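Local coordinates for protein ACDH-11, isoform b (Caenorhabditis elegans, PDB 4Y9J), which belongs to the acyl-CoA dehydrogenase family and binds flavin-adenine dinucleotide, forming an assembly of four chains, at residues B[123-128]-B[381-386]; B[358-363]-B[563-568]; B[96-101]-B[281-286]. All coordinates share one frame; numbering follows the deposited sequence.

Interaction 1 of 3, residues B[123-128]-B[381-386]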
loop_
_atom_site.group_PDB
_atom_site.type_symbol
_atom_site.label_atom_id
_atom_site.label_comp_id
_atom_site.label_asym_id
_atom_site.label_seq_id
_atom_site.Cartn_x
_atom_site.Cartn_y
_atom_site.Cartn_z
ATOM N N VAL B 123 6.619 -22.311 -42.285
ATOM C CA VAL B 123 5.906 -21.050 -42.396
ATOM C C VAL B 123 5.356 -20.662 -41.031
ATOM O O VAL B 123 5.452 -19.541 -40.596
ATOM C CB VAL B 123 4.757 -21.158 -43.428
ATOM C CG1 VAL B 123 3.722 -20.041 -43.283
ATOM C CG2 VAL B 123 5.344 -21.188 -44.841
ATOM N N ARG B 124 4.688 -21.600 -40.405
ATOM C CA ARG B 124 3.968 -21.254 -39.240
ATOM C C ARG B 124 4.860 -20.884 -38.067
ATOM O O ARG B 124 4.456 -20.067 -37.266
ATOM C CB ARG B 124 2.948 -22.316 -38.960
ATOM C CG ARG B 124 3.464 -23.557 -38.312
ATOM C CD ARG B 124 2.442 -24.676 -38.532
ATOM N NE ARG B 124 2.921 -25.798 -37.741
ATOM C CZ ARG B 124 2.729 -27.078 -38.007
ATOM N NH1 ARG B 124 2.017 -27.443 -39.047
ATOM N NH2 ARG B 124 3.300 -27.987 -37.240
ATOM N N ARG B 125 6.101 -21.375 -37.993
ATOM C CA ARG B 125 6.950 -20.980 -36.899
ATOM C C ARG B 125 7.479 -19.580 -37.159
ATOM O O ARG B 125 7.641 -18.802 -36.228
ATOM C CB ARG B 125 8.091 -21.977 -36.622
ATOM C CG ARG B 125 7.665 -23.283 -35.950
ATOM C CD ARG B 125 7.110 -23.061 -34.533
ATOM N NE ARG B 125 7.086 -24.277 -33.739
ATOM C CZ ARG B 125 6.646 -24.379 -32.491
ATOM N NH1 ARG B 125 6.096 -23.328 -31.858
ATOM N NH2 ARG B 125 6.732 -25.553 -31.888
ATOM N N ILE B 126 7.675 -19.258 -38.430
ATOM C CA ILE B 126 8.103 -17.903 -38.771
ATOM C C ILE B 126 6.976 -16.921 -38.418
ATOM O O ILE B 126 7.213 -15.903 -37.787
ATOM C CB ILE B 126 8.580 -17.798 -40.256
ATOM C CG1 ILE B 126 9.913 -18.551 -40.388
ATOM C CG2 ILE B 126 8.790 -16.348 -40.639
ATOM C CD1 ILE B 126 10.332 -18.871 -41.810
ATOM N N HIS B 127 5.753 -17.258 -38.811
ATOM C CA HIS B 127 4.612 -16.432 -38.532
ATOM C C HIS B 127 4.508 -16.261 -36.983
ATOM O O HIS B 127 4.456 -15.157 -36.492
ATOM C CB HIS B 127 3.373 -17.101 -39.126
ATOM C CG HIS B 127 2.094 -16.361 -38.928
ATOM N ND1 HIS B 127 0.914 -16.796 -39.478
ATOM C CD2 HIS B 127 1.813 -15.198 -38.302
ATOM C CE1 HIS B 127 -0.056 -15.953 -39.175
ATOM N NE2 HIS B 127 0.469 -14.982 -38.440
ATOM N N GLN B 128 4.570 -17.369 -36.272
ATOM C CA GLN B 128 4.409 -17.407 -34.838
ATOM C C GLN B 128 5.441 -16.621 -34.141
ATOM O O GLN B 128 5.120 -15.797 -33.234
ATOM C CB GLN B 128 4.405 -18.844 -34.325
ATOM C CG GLN B 128 4.077 -18.949 -32.843
ATOM C CD GLN B 128 4.586 -20.191 -32.168
ATOM O OE1 GLN B 128 5.464 -20.900 -32.674
ATOM N NE2 GLN B 128 4.063 -20.437 -30.973
ATOM N N LEU B 381 11.607 -26.235 -40.139
ATOM C CA LEU B 381 12.142 -27.329 -40.967
ATOM C C LEU B 381 12.255 -28.636 -40.182
ATOM O O LEU B 381 11.852 -29.701 -40.673
ATOM C CB LEU B 381 13.472 -26.947 -41.555
ATOM C CG LEU B 381 13.502 -25.891 -42.651
ATOM C CD1 LEU B 381 14.962 -25.580 -42.940
ATOM C CD2 LEU B 381 12.832 -26.378 -43.911
ATOM N N SER B 382 12.646 -28.565 -38.922
ATOM C CA SER B 382 12.764 -29.772 -38.129
ATOM C C SER B 382 11.409 -30.437 -37.815
ATOM O O SER B 382 11.228 -31.668 -37.925
ATOM C CB SER B 382 13.412 -29.397 -36.825
ATOM O OG SER B 382 13.547 -30.567 -36.081
ATOM N N GLU B 383 10.434 -29.610 -37.508
ATOM C CA GLU B 383 9.067 -30.076 -37.328
ATOM C C GLU B 383 8.389 -30.578 -38.609
ATOM O O GLU B 383 7.456 -31.360 -38.541
ATOM C CB GLU B 383 8.230 -28.962 -36.649
ATOM C CG GLU B 383 8.818 -28.646 -35.286
ATOM C CD GLU B 383 8.129 -27.527 -34.535
ATOM O OE1 GLU B 383 7.481 -26.670 -35.170
ATOM O OE2 GLU B 383 8.317 -27.490 -33.307
ATOM N N ALA B 384 8.811 -30.127 -39.777
ATOM C CA ALA B 384 8.318 -30.683 -41.029
ATOM C C ALA B 384 9.010 -31.977 -41.473
ATOM O O ALA B 384 8.634 -32.571 -42.485
ATOM C CB ALA B 384 8.463 -29.646 -42.103
ATOM N N GLY B 385 10.058 -32.401 -40.773
ATOM C CA GLY B 385 10.837 -33.572 -41.221
ATOM C C GLY B 385 11.697 -33.249 -42.426
ATOM O O GLY B 385 12.060 -34.157 -43.148
ATOM N N LYS B 386 12.027 -31.969 -42.637
ATOM C CA LYS B 386 12.727 -31.506 -43.856
ATOM C C LYS B 386 14.146 -31.009 -43.639
ATOM O O LYS B 386 14.810 -30.598 -44.586
ATOM C CB LYS B 386 11.913 -30.410 -44.522
ATOM C CG LYS B 386 10.529 -30.945 -44.842
ATOM C CD LYS B 386 9.848 -30.204 -45.960
ATOM C CE LYS B 386 8.468 -30.816 -46.138
ATOM N NZ LYS B 386 7.819 -30.417 -47.403
HETATM O O HOH W 1 5.022 -27.064 -34.993
#
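The guanidinium of Arg-125 receives the carboxylate of Glu-383 at its edge, near its own plane, and the amide of Gln-128 at another part of that edge; the ring of Tyr-115 adds a cation-pi contact. The grip on Glu-383 is side-on and two-pronged. Arg-125 NE donates to Glu-383 OE1 at 2.8 Å, while Arg-125 NH2 donates to Glu-383 OE2 at 2.9 Å, both bonds being nearly straight and each using a syn lone pair. The two planes lie 33° apart, so the match is twisted rather than flat. A bend at chi2 (-65°) turns the arginine chain, which then meets the extended glutamate at about a right angle. On the third nitrogen, Arg-125 NH1 reaches Gln-128 OE1 at 2.6 Å, on a lone pair in the amide plane, and also pairs with Asp-150. A water bridges the segments as well, accepting from Arg-124 NH2 at 3.0 Å and donating to Glu-383 OE1. With Lys-154 also in a salt bridge to Glu-383 OE2, the carboxylate has two positive groups bound directly and a third, Arg-124, through the water, which would probably favour its ionised form; the bridge itself ties helix 352-383 to helix 121-135.

Interaction 2 of 3, residues B[358-363]-B[563-568]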
loop_
_atom_site.group_PDB
_atom_site.type_symbol
_atom_site.label_atom_id
_atom_site.label_comp_id
_atom_site.label_asym_id
_atom_site.label_seq_id
_atom_site.Cartn_x
_atom_site.Cartn_y
_atom_site.Cartn_z
ATOM N N LEU B 358 22.473 5.584 -31.221
ATOM C CA LEU B 358 21.372 4.752 -31.685
ATOM C C LEU B 358 21.729 3.869 -32.863
ATOM O O LEU B 358 21.217 2.792 -32.947
ATOM C CB LEU B 358 20.139 5.612 -32.048
ATOM C CG LEU B 358 19.330 6.195 -30.913
ATOM C CD1 LEU B 358 18.432 7.261 -31.535
ATOM C CD2 LEU B 358 18.577 5.135 -30.155
ATOM N N ALA B 359 22.581 4.336 -33.777
ATOM C CA ALA B 359 22.877 3.535 -34.932
ATOM C C ALA B 359 23.551 2.257 -34.501
ATOM O O ALA B 359 23.266 1.221 -35.029
ATOM C CB ALA B 359 23.694 4.285 -35.953
ATOM N N LYS B 360 24.459 2.330 -33.518
ATOM C CA LYS B 360 25.126 1.130 -33.036
ATOM C C LYS B 360 24.138 0.130 -32.393
ATOM O O LYS B 360 24.275 -1.073 -32.600
ATOM C CB LYS B 360 26.274 1.493 -32.029
ATOM C CG LYS B 360 26.896 0.290 -31.318
ATOM C CD LYS B 360 27.631 -0.670 -32.283
ATOM C CE LYS B 360 28.588 -1.724 -31.621
ATOM N NZ LYS B 360 28.711 -2.994 -32.477
ATOM N N MET B 361 23.174 0.616 -31.601
ATOM C CA MET B 361 22.105 -0.233 -31.038
ATOM C C MET B 361 21.302 -0.925 -32.134
ATOM O O MET B 361 20.989 -2.108 -32.004
ATOM C CB MET B 361 21.170 0.588 -30.148
ATOM C CG MET B 361 21.922 1.248 -28.972
ATOM S SD MET B 361 21.040 2.604 -28.161
ATOM C CE MET B 361 19.491 1.967 -27.692
ATOM N N GLU B 362 21.005 -0.205 -33.204
ATOM C CA GLU B 362 20.299 -0.745 -34.306
ATOM C C GLU B 362 21.073 -1.856 -35.037
ATOM O O GLU B 362 20.513 -2.863 -35.365
ATOM C CB GLU B 362 19.869 0.384 -35.231
ATOM C CG GLU B 362 19.098 -0.126 -36.414
ATOM C CD GLU B 362 17.745 -0.699 -36.021
ATOM O OE1 GLU B 362 17.215 -0.296 -34.978
ATOM O OE2 GLU B 362 17.231 -1.550 -36.769
ATOM N N VAL B 363 22.363 -1.672 -35.262
ATOM C CA VAL B 363 23.222 -2.661 -35.929
ATOM C C VAL B 363 23.245 -3.977 -35.125
ATOM O O VAL B 363 23.052 -5.066 -35.670
ATOM C CB VAL B 363 24.665 -2.116 -36.057
ATOM C CG1 VAL B 363 25.668 -3.218 -36.434
ATOM C CG2 VAL B 363 24.747 -0.973 -37.050
ATOM N N CYS B 563 32.750 -5.771 -39.557
ATOM C CA CYS B 563 34.076 -5.233 -39.667
ATOM C C CYS B 563 34.418 -4.295 -38.542
ATOM O O CYS B 563 35.544 -3.921 -38.452
ATOM C CB CYS B 563 34.221 -4.477 -40.969
ATOM S SG CYS B 563 34.059 -5.631 -42.371
ATOM N N GLU B 564 33.434 -3.818 -37.800
ATOM C CA GLU B 564 33.671 -2.746 -36.765
ATOM C C GLU B 564 33.593 -3.204 -35.341
ATOM O O GLU B 564 33.768 -2.401 -34.418
ATOM C CB GLU B 564 32.721 -1.555 -36.945
ATOM C CG GLU B 564 33.021 -0.776 -38.221
ATOM C CD GLU B 564 32.165 0.458 -38.445
ATOM O OE1 GLU B 564 31.187 0.660 -37.743
ATOM O OE2 GLU B 564 32.472 1.240 -39.377
ATOM N N GLN B 565 33.390 -4.492 -35.140
ATOM C CA GLN B 565 33.561 -5.089 -33.828
ATOM C C GLN B 565 34.273 -6.410 -34.037
ATOM O O GLN B 565 34.195 -7.034 -35.105
ATOM C CB GLN B 565 32.233 -5.290 -33.142
ATOM C CG GLN B 565 31.250 -6.029 -34.013
ATOM C CD GLN B 565 29.940 -6.252 -33.327
ATOM O OE1 GLN B 565 29.709 -5.751 -32.168
ATOM N NE2 GLN B 565 29.046 -6.964 -34.012
ATOM N N PRO B 566 34.988 -6.862 -33.045
ATOM C CA PRO B 566 35.580 -8.151 -33.241
ATOM C C PRO B 566 34.495 -9.246 -33.327
ATOM O O PRO B 566 33.566 -9.277 -32.562
ATOM C CB PRO B 566 36.491 -8.299 -32.009
ATOM C CG PRO B 566 35.907 -7.406 -30.985
ATOM C CD PRO B 566 35.404 -6.234 -31.775
ATOM N N LEU B 567 34.602 -10.108 -34.313
ATOM C CA LEU B 567 33.628 -11.180 -34.475
ATOM C C LEU B 567 34.084 -12.293 -33.597
ATOM O O LEU B 567 33.289 -12.970 -32.943
ATOM C CB LEU B 567 33.513 -11.623 -35.927
ATOM C CG LEU B 567 32.896 -10.660 -36.935
ATOM C CD1 LEU B 567 32.997 -11.255 -38.362
ATOM C CD2 LEU B 567 31.440 -10.395 -36.578
ATOM N N ILE B 568 35.393 -12.401 -33.459
ATOM C CA ILE B 568 35.961 -13.356 -32.532
ATOM C C ILE B 568 36.783 -12.591 -31.483
ATOM O O ILE B 568 37.491 -11.701 -31.822
ATOM C CB ILE B 568 36.770 -14.437 -33.249
ATOM C CG1 ILE B 568 37.370 -15.410 -32.242
ATOM C CG2 ILE B 568 37.847 -13.852 -34.181
ATOM C CD1 ILE B 568 38.104 -16.587 -32.867
#
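Lys-360 NZ donates to Gln-565 OE1 at 2.9 Å, the one hydrogen bond between helix segment 358-363 and the irregular segment 563-568. The bond is not placed on a carbonyl lone pair: the ammonium stands above the amide plane, 70° out of it. Such an approach suggests that charge attraction to the amide oxygen counts for more here than directional bonding. The lysine must stretch to get there, for the nearest CA atoms of the two segments, those of Lys-360 and Glu-564, are 10.1 Å apart. Its chain turns once, at chi2 (65°), and otherwise runs nearly extended, bringing only the terminal nitrogen close to the glutamine. On the other side, CG of Gln-565 sits between the backbone N and the carbonyl carbon (chi1 52°), and the straight remainder of the chain delivers the amide. Both polar ends have second partners: Lys-360 NZ forms a salt bridge with Asp-364 one turn along its helix, and Gln-565 NE2 bonds to Tyr-561 O, which holds the amide back against the preceding helix. This surface contact thus joins helix 352-383, of the acyl-CoA dehydrogenase C-terminal domain, to the loop following helix 552-563, in the ACDH-11-type C-terminal domain. Val-363 packs on Tyr-561 of that helix, Leu-567 leans on helix 486-512, and Glu-564 makes a salt bridge to Arg-579 of a neighbouring subunit.

Interaction 3 of 3, residues B[96-101]-B[281-286]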
loop_
_atom_site.group_PDB
_atom_site.type_symbol
_atom_site.label_atom_id
_atom_site.label_comp_id
_atom_site.label_asym_id
_atom_site.label_seq_id
_atom_site.Cartn_x
_atom_site.Cartn_y
_atom_site.Cartn_z
ATOM N N ASN B 96 -7.968 -8.049 -13.943
ATOM C CA ASN B 96 -8.764 -8.433 -15.075
ATOM C C ASN B 96 -7.964 -8.377 -16.359
ATOM O O ASN B 96 -8.145 -9.232 -17.270
ATOM C CB ASN B 96 -9.982 -7.535 -15.228
ATOM C CG ASN B 96 -11.073 -7.885 -14.266
ATOM O OD1 ASN B 96 -11.056 -8.954 -13.601
ATOM N ND2 ASN B 96 -12.096 -7.027 -14.223
ATOM N N GLU B 97 -7.064 -7.441 -16.439
ATOM C CA GLU B 97 -6.280 -7.261 -17.669
ATOM C C GLU B 97 -5.272 -8.465 -17.990
ATOM O O GLU B 97 -5.090 -8.797 -19.175
ATOM C CB GLU B 97 -5.550 -5.960 -17.702
ATOM C CG GLU B 97 -6.417 -4.706 -17.695
ATOM C CD GLU B 97 -6.882 -4.254 -16.318
ATOM O OE1 GLU B 97 -6.679 -4.944 -15.298
ATOM O OE2 GLU B 97 -7.378 -3.159 -16.246
ATOM N N TRP B 98 -4.712 -9.103 -16.957
ATOM C CA TRP B 98 -3.913 -10.277 -17.094
ATOM C C TRP B 98 -4.787 -11.365 -17.816
ATOM O O TRP B 98 -4.341 -11.980 -18.802
ATOM C CB TRP B 98 -3.469 -10.799 -15.746
ATOM C CG TRP B 98 -2.709 -12.028 -15.783
ATOM C CD1 TRP B 98 -3.209 -13.304 -15.602
ATOM C CD2 TRP B 98 -1.291 -12.191 -16.038
ATOM N NE1 TRP B 98 -2.178 -14.206 -15.644
ATOM C CE2 TRP B 98 -1.015 -13.578 -15.981
ATOM C CE3 TRP B 98 -0.228 -11.307 -16.337
ATOM C CZ2 TRP B 98 0.279 -14.093 -16.179
ATOM C CZ3 TRP B 98 1.074 -11.850 -16.526
ATOM C CH2 TRP B 98 1.291 -13.228 -16.449
ATOM N N HIS B 99 -5.973 -11.597 -17.300
ATOM C CA HIS B 99 -6.873 -12.547 -17.883
ATOM C C HIS B 99 -7.204 -12.187 -19.336
ATOM O O HIS B 99 -7.290 -13.075 -20.187
ATOM C CB HIS B 99 -8.153 -12.747 -17.047
ATOM C CG HIS B 99 -7.887 -13.308 -15.684
ATOM N ND1 HIS B 99 -7.313 -14.553 -15.473
ATOM C CD2 HIS B 99 -8.109 -12.782 -14.453
ATOM C CE1 HIS B 99 -7.160 -14.752 -14.174
ATOM N NE2 HIS B 99 -7.630 -13.688 -13.537
ATOM N N LYS B 100 -7.484 -10.921 -19.601
ATOM C CA LYS B 100 -7.821 -10.445 -20.929
ATOM C C LYS B 100 -6.686 -10.679 -21.905
ATOM O O LYS B 100 -6.928 -11.175 -23.034
ATOM C CB LYS B 100 -8.234 -8.974 -20.912
ATOM C CG LYS B 100 -8.630 -8.419 -22.266
ATOM C CD LYS B 100 -9.875 -9.073 -22.874
ATOM C CE LYS B 100 -10.183 -8.424 -24.232
ATOM N NZ LYS B 100 -11.381 -8.909 -24.922
ATOM N N LEU B 101 -5.467 -10.455 -21.472
ATOM C CA LEU B 101 -4.284 -10.744 -22.301
ATOM C C LEU B 101 -4.188 -12.228 -22.698
ATOM O O LEU B 101 -3.925 -12.557 -23.841
ATOM C CB LEU B 101 -3.027 -10.280 -21.635
ATOM C CG LEU B 101 -2.834 -8.749 -21.615
ATOM C CD1 LEU B 101 -1.943 -8.300 -20.471
ATOM C CD2 LEU B 101 -2.311 -8.233 -22.917
ATOM N N LYS B 281 6.881 -8.041 -12.554
ATOM C CA LYS B 281 5.979 -7.861 -11.440
ATOM C C LYS B 281 4.488 -8.199 -11.808
ATOM O O LYS B 281 3.706 -8.494 -10.922
ATOM C CB LYS B 281 6.057 -6.379 -10.884
ATOM C CG LYS B 281 7.381 -6.017 -10.240
ATOM C CD LYS B 281 7.307 -4.604 -9.572
ATOM C CE LYS B 281 8.543 -4.259 -8.753
ATOM N NZ LYS B 281 8.572 -5.130 -7.566
ATOM N N GLN B 282 4.167 -8.119 -13.075
ATOM C CA GLN B 282 2.877 -8.474 -13.613
ATOM C C GLN B 282 2.552 -9.940 -13.394
ATOM O O GLN B 282 1.370 -10.310 -13.242
ATOM C CB GLN B 282 2.775 -8.194 -15.139
ATOM C CG GLN B 282 3.364 -6.875 -15.651
ATOM C CD GLN B 282 4.860 -6.967 -15.972
ATOM O OE1 GLN B 282 5.604 -7.780 -15.438
ATOM N NE2 GLN B 282 5.273 -6.128 -16.836
ATOM N N LEU B 283 3.595 -10.757 -13.449
ATOM C CA LEU B 283 3.504 -12.220 -13.460
ATOM C C LEU B 283 3.418 -12.806 -12.041
ATOM O O LEU B 283 4.273 -12.509 -11.210
ATOM C CB LEU B 283 4.763 -12.725 -14.186
ATOM C CG LEU B 283 5.054 -14.193 -14.127
ATOM C CD1 LEU B 283 4.117 -14.928 -15.052
ATOM C CD2 LEU B 283 6.473 -14.411 -14.652
ATOM N N PRO B 284 2.454 -13.697 -11.763
ATOM C CA PRO B 284 2.507 -14.232 -10.405
ATOM C C PRO B 284 3.522 -15.357 -10.306
ATOM O O PRO B 284 3.385 -16.346 -11.032
ATOM C CB PRO B 284 1.123 -14.780 -10.194
ATOM C CG PRO B 284 0.530 -14.871 -11.548
ATOM C CD PRO B 284 1.185 -13.945 -12.434
ATOM N N THR B 285 4.548 -15.177 -9.537
ATOM C CA THR B 285 5.553 -16.231 -9.343
ATOM C C THR B 285 5.518 -16.590 -7.884
ATOM O O THR B 285 5.727 -15.752 -7.002
ATOM C CB THR B 285 6.965 -15.764 -9.798
ATOM O OG1 THR B 285 6.969 -15.375 -11.184
ATOM C CG2 THR B 285 8.027 -16.805 -9.500
ATOM N N ALA B 286 5.280 -17.865 -7.590
ATOM C CA ALA B 286 5.136 -18.344 -6.222
ATOM C C ALA B 286 6.171 -19.331 -5.821
ATOM O O ALA B 286 6.866 -19.952 -6.664
ATOM C CB ALA B 286 3.740 -19.007 -6.088
#
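Apolar contacts dominate where the six-membered ring of Trp-98 meets Leu-283 and Pro-284. Their clearest element is a CH-pi interaction: Pro-284 CD lies over one face of the indole, 4.2 Å from the centroid of its six-membered ring and 23° off the ring normal. The carbon is displaced toward the rim, and its nearest ring atom is Trp-98 CZ2, at 3.9 Å from Pro-284 CD. Beside it, the CD1 branch of Leu-283 comes to 3.6 Å from Trp-98 CH2, approaching the ring obliquely. The leucine's CB also touches CH2, although its CA-CB bond is directed away from the helix. On the tryptophan side, CG is anti to the backbone N (chi1 177°), a setting that projects the indole from helix 96-107 onto the opposing backbone.

One polar group meets the indole, without a hydrogen bond crossing between the segments. The carbonyl oxygen of Gln-282 approaches the ring obliquely, 3.6 Å from Trp-98 CE3 and about equally far from CZ3; this is a van der Waals contact. The ring's N-H instead turns to Asp-228, whose OD2 accepts from Trp-98 NE1, which would restrain the rotation of the indole. The side-chain amide of Gln-282 likewise looks elsewhere, to Asp-438.

All four touching residues are buried, where the N-terminal helical region meets the loop leading into strand 285-298 in the middle beta domain. The start of helix 143-158 packs against both sides, Pro-145 touching Trp-98 and Leu-283. The strand's first residue, Thr-285, belongs to the flavin-adenine dinucleotide pocket, while backbone bonds from Pro-284 to Ala-226 and from Ala-286 to Ser-224 tie this stretch to strand 214-225 and its end.

How the interactions relate
Interactions 1 and 2 share helix 352-383: interaction 2 uses its early turns and interaction 1 its C-terminal end, with centres about 30 Å apart and nearest atoms about 17 Å apart. Interaction 3 lies about 30 Å from interaction 1 and about 36 Å from interaction 2, centre to centre, and is across the chain's centre from the latter. Helices 96-107 and 121-135, consecutive in sequence, link interactions 3 and 1. Along the chain, interaction 1 alternates with each of the others, whereas interaction 3 closes before interaction 2 opens. Interaction 3 joins the N-terminal helices to the middle domain, interaction 1 joins them to helix 352-383, and interaction 2 joins that helix to the C-terminal domain-like region, connecting all four family regions.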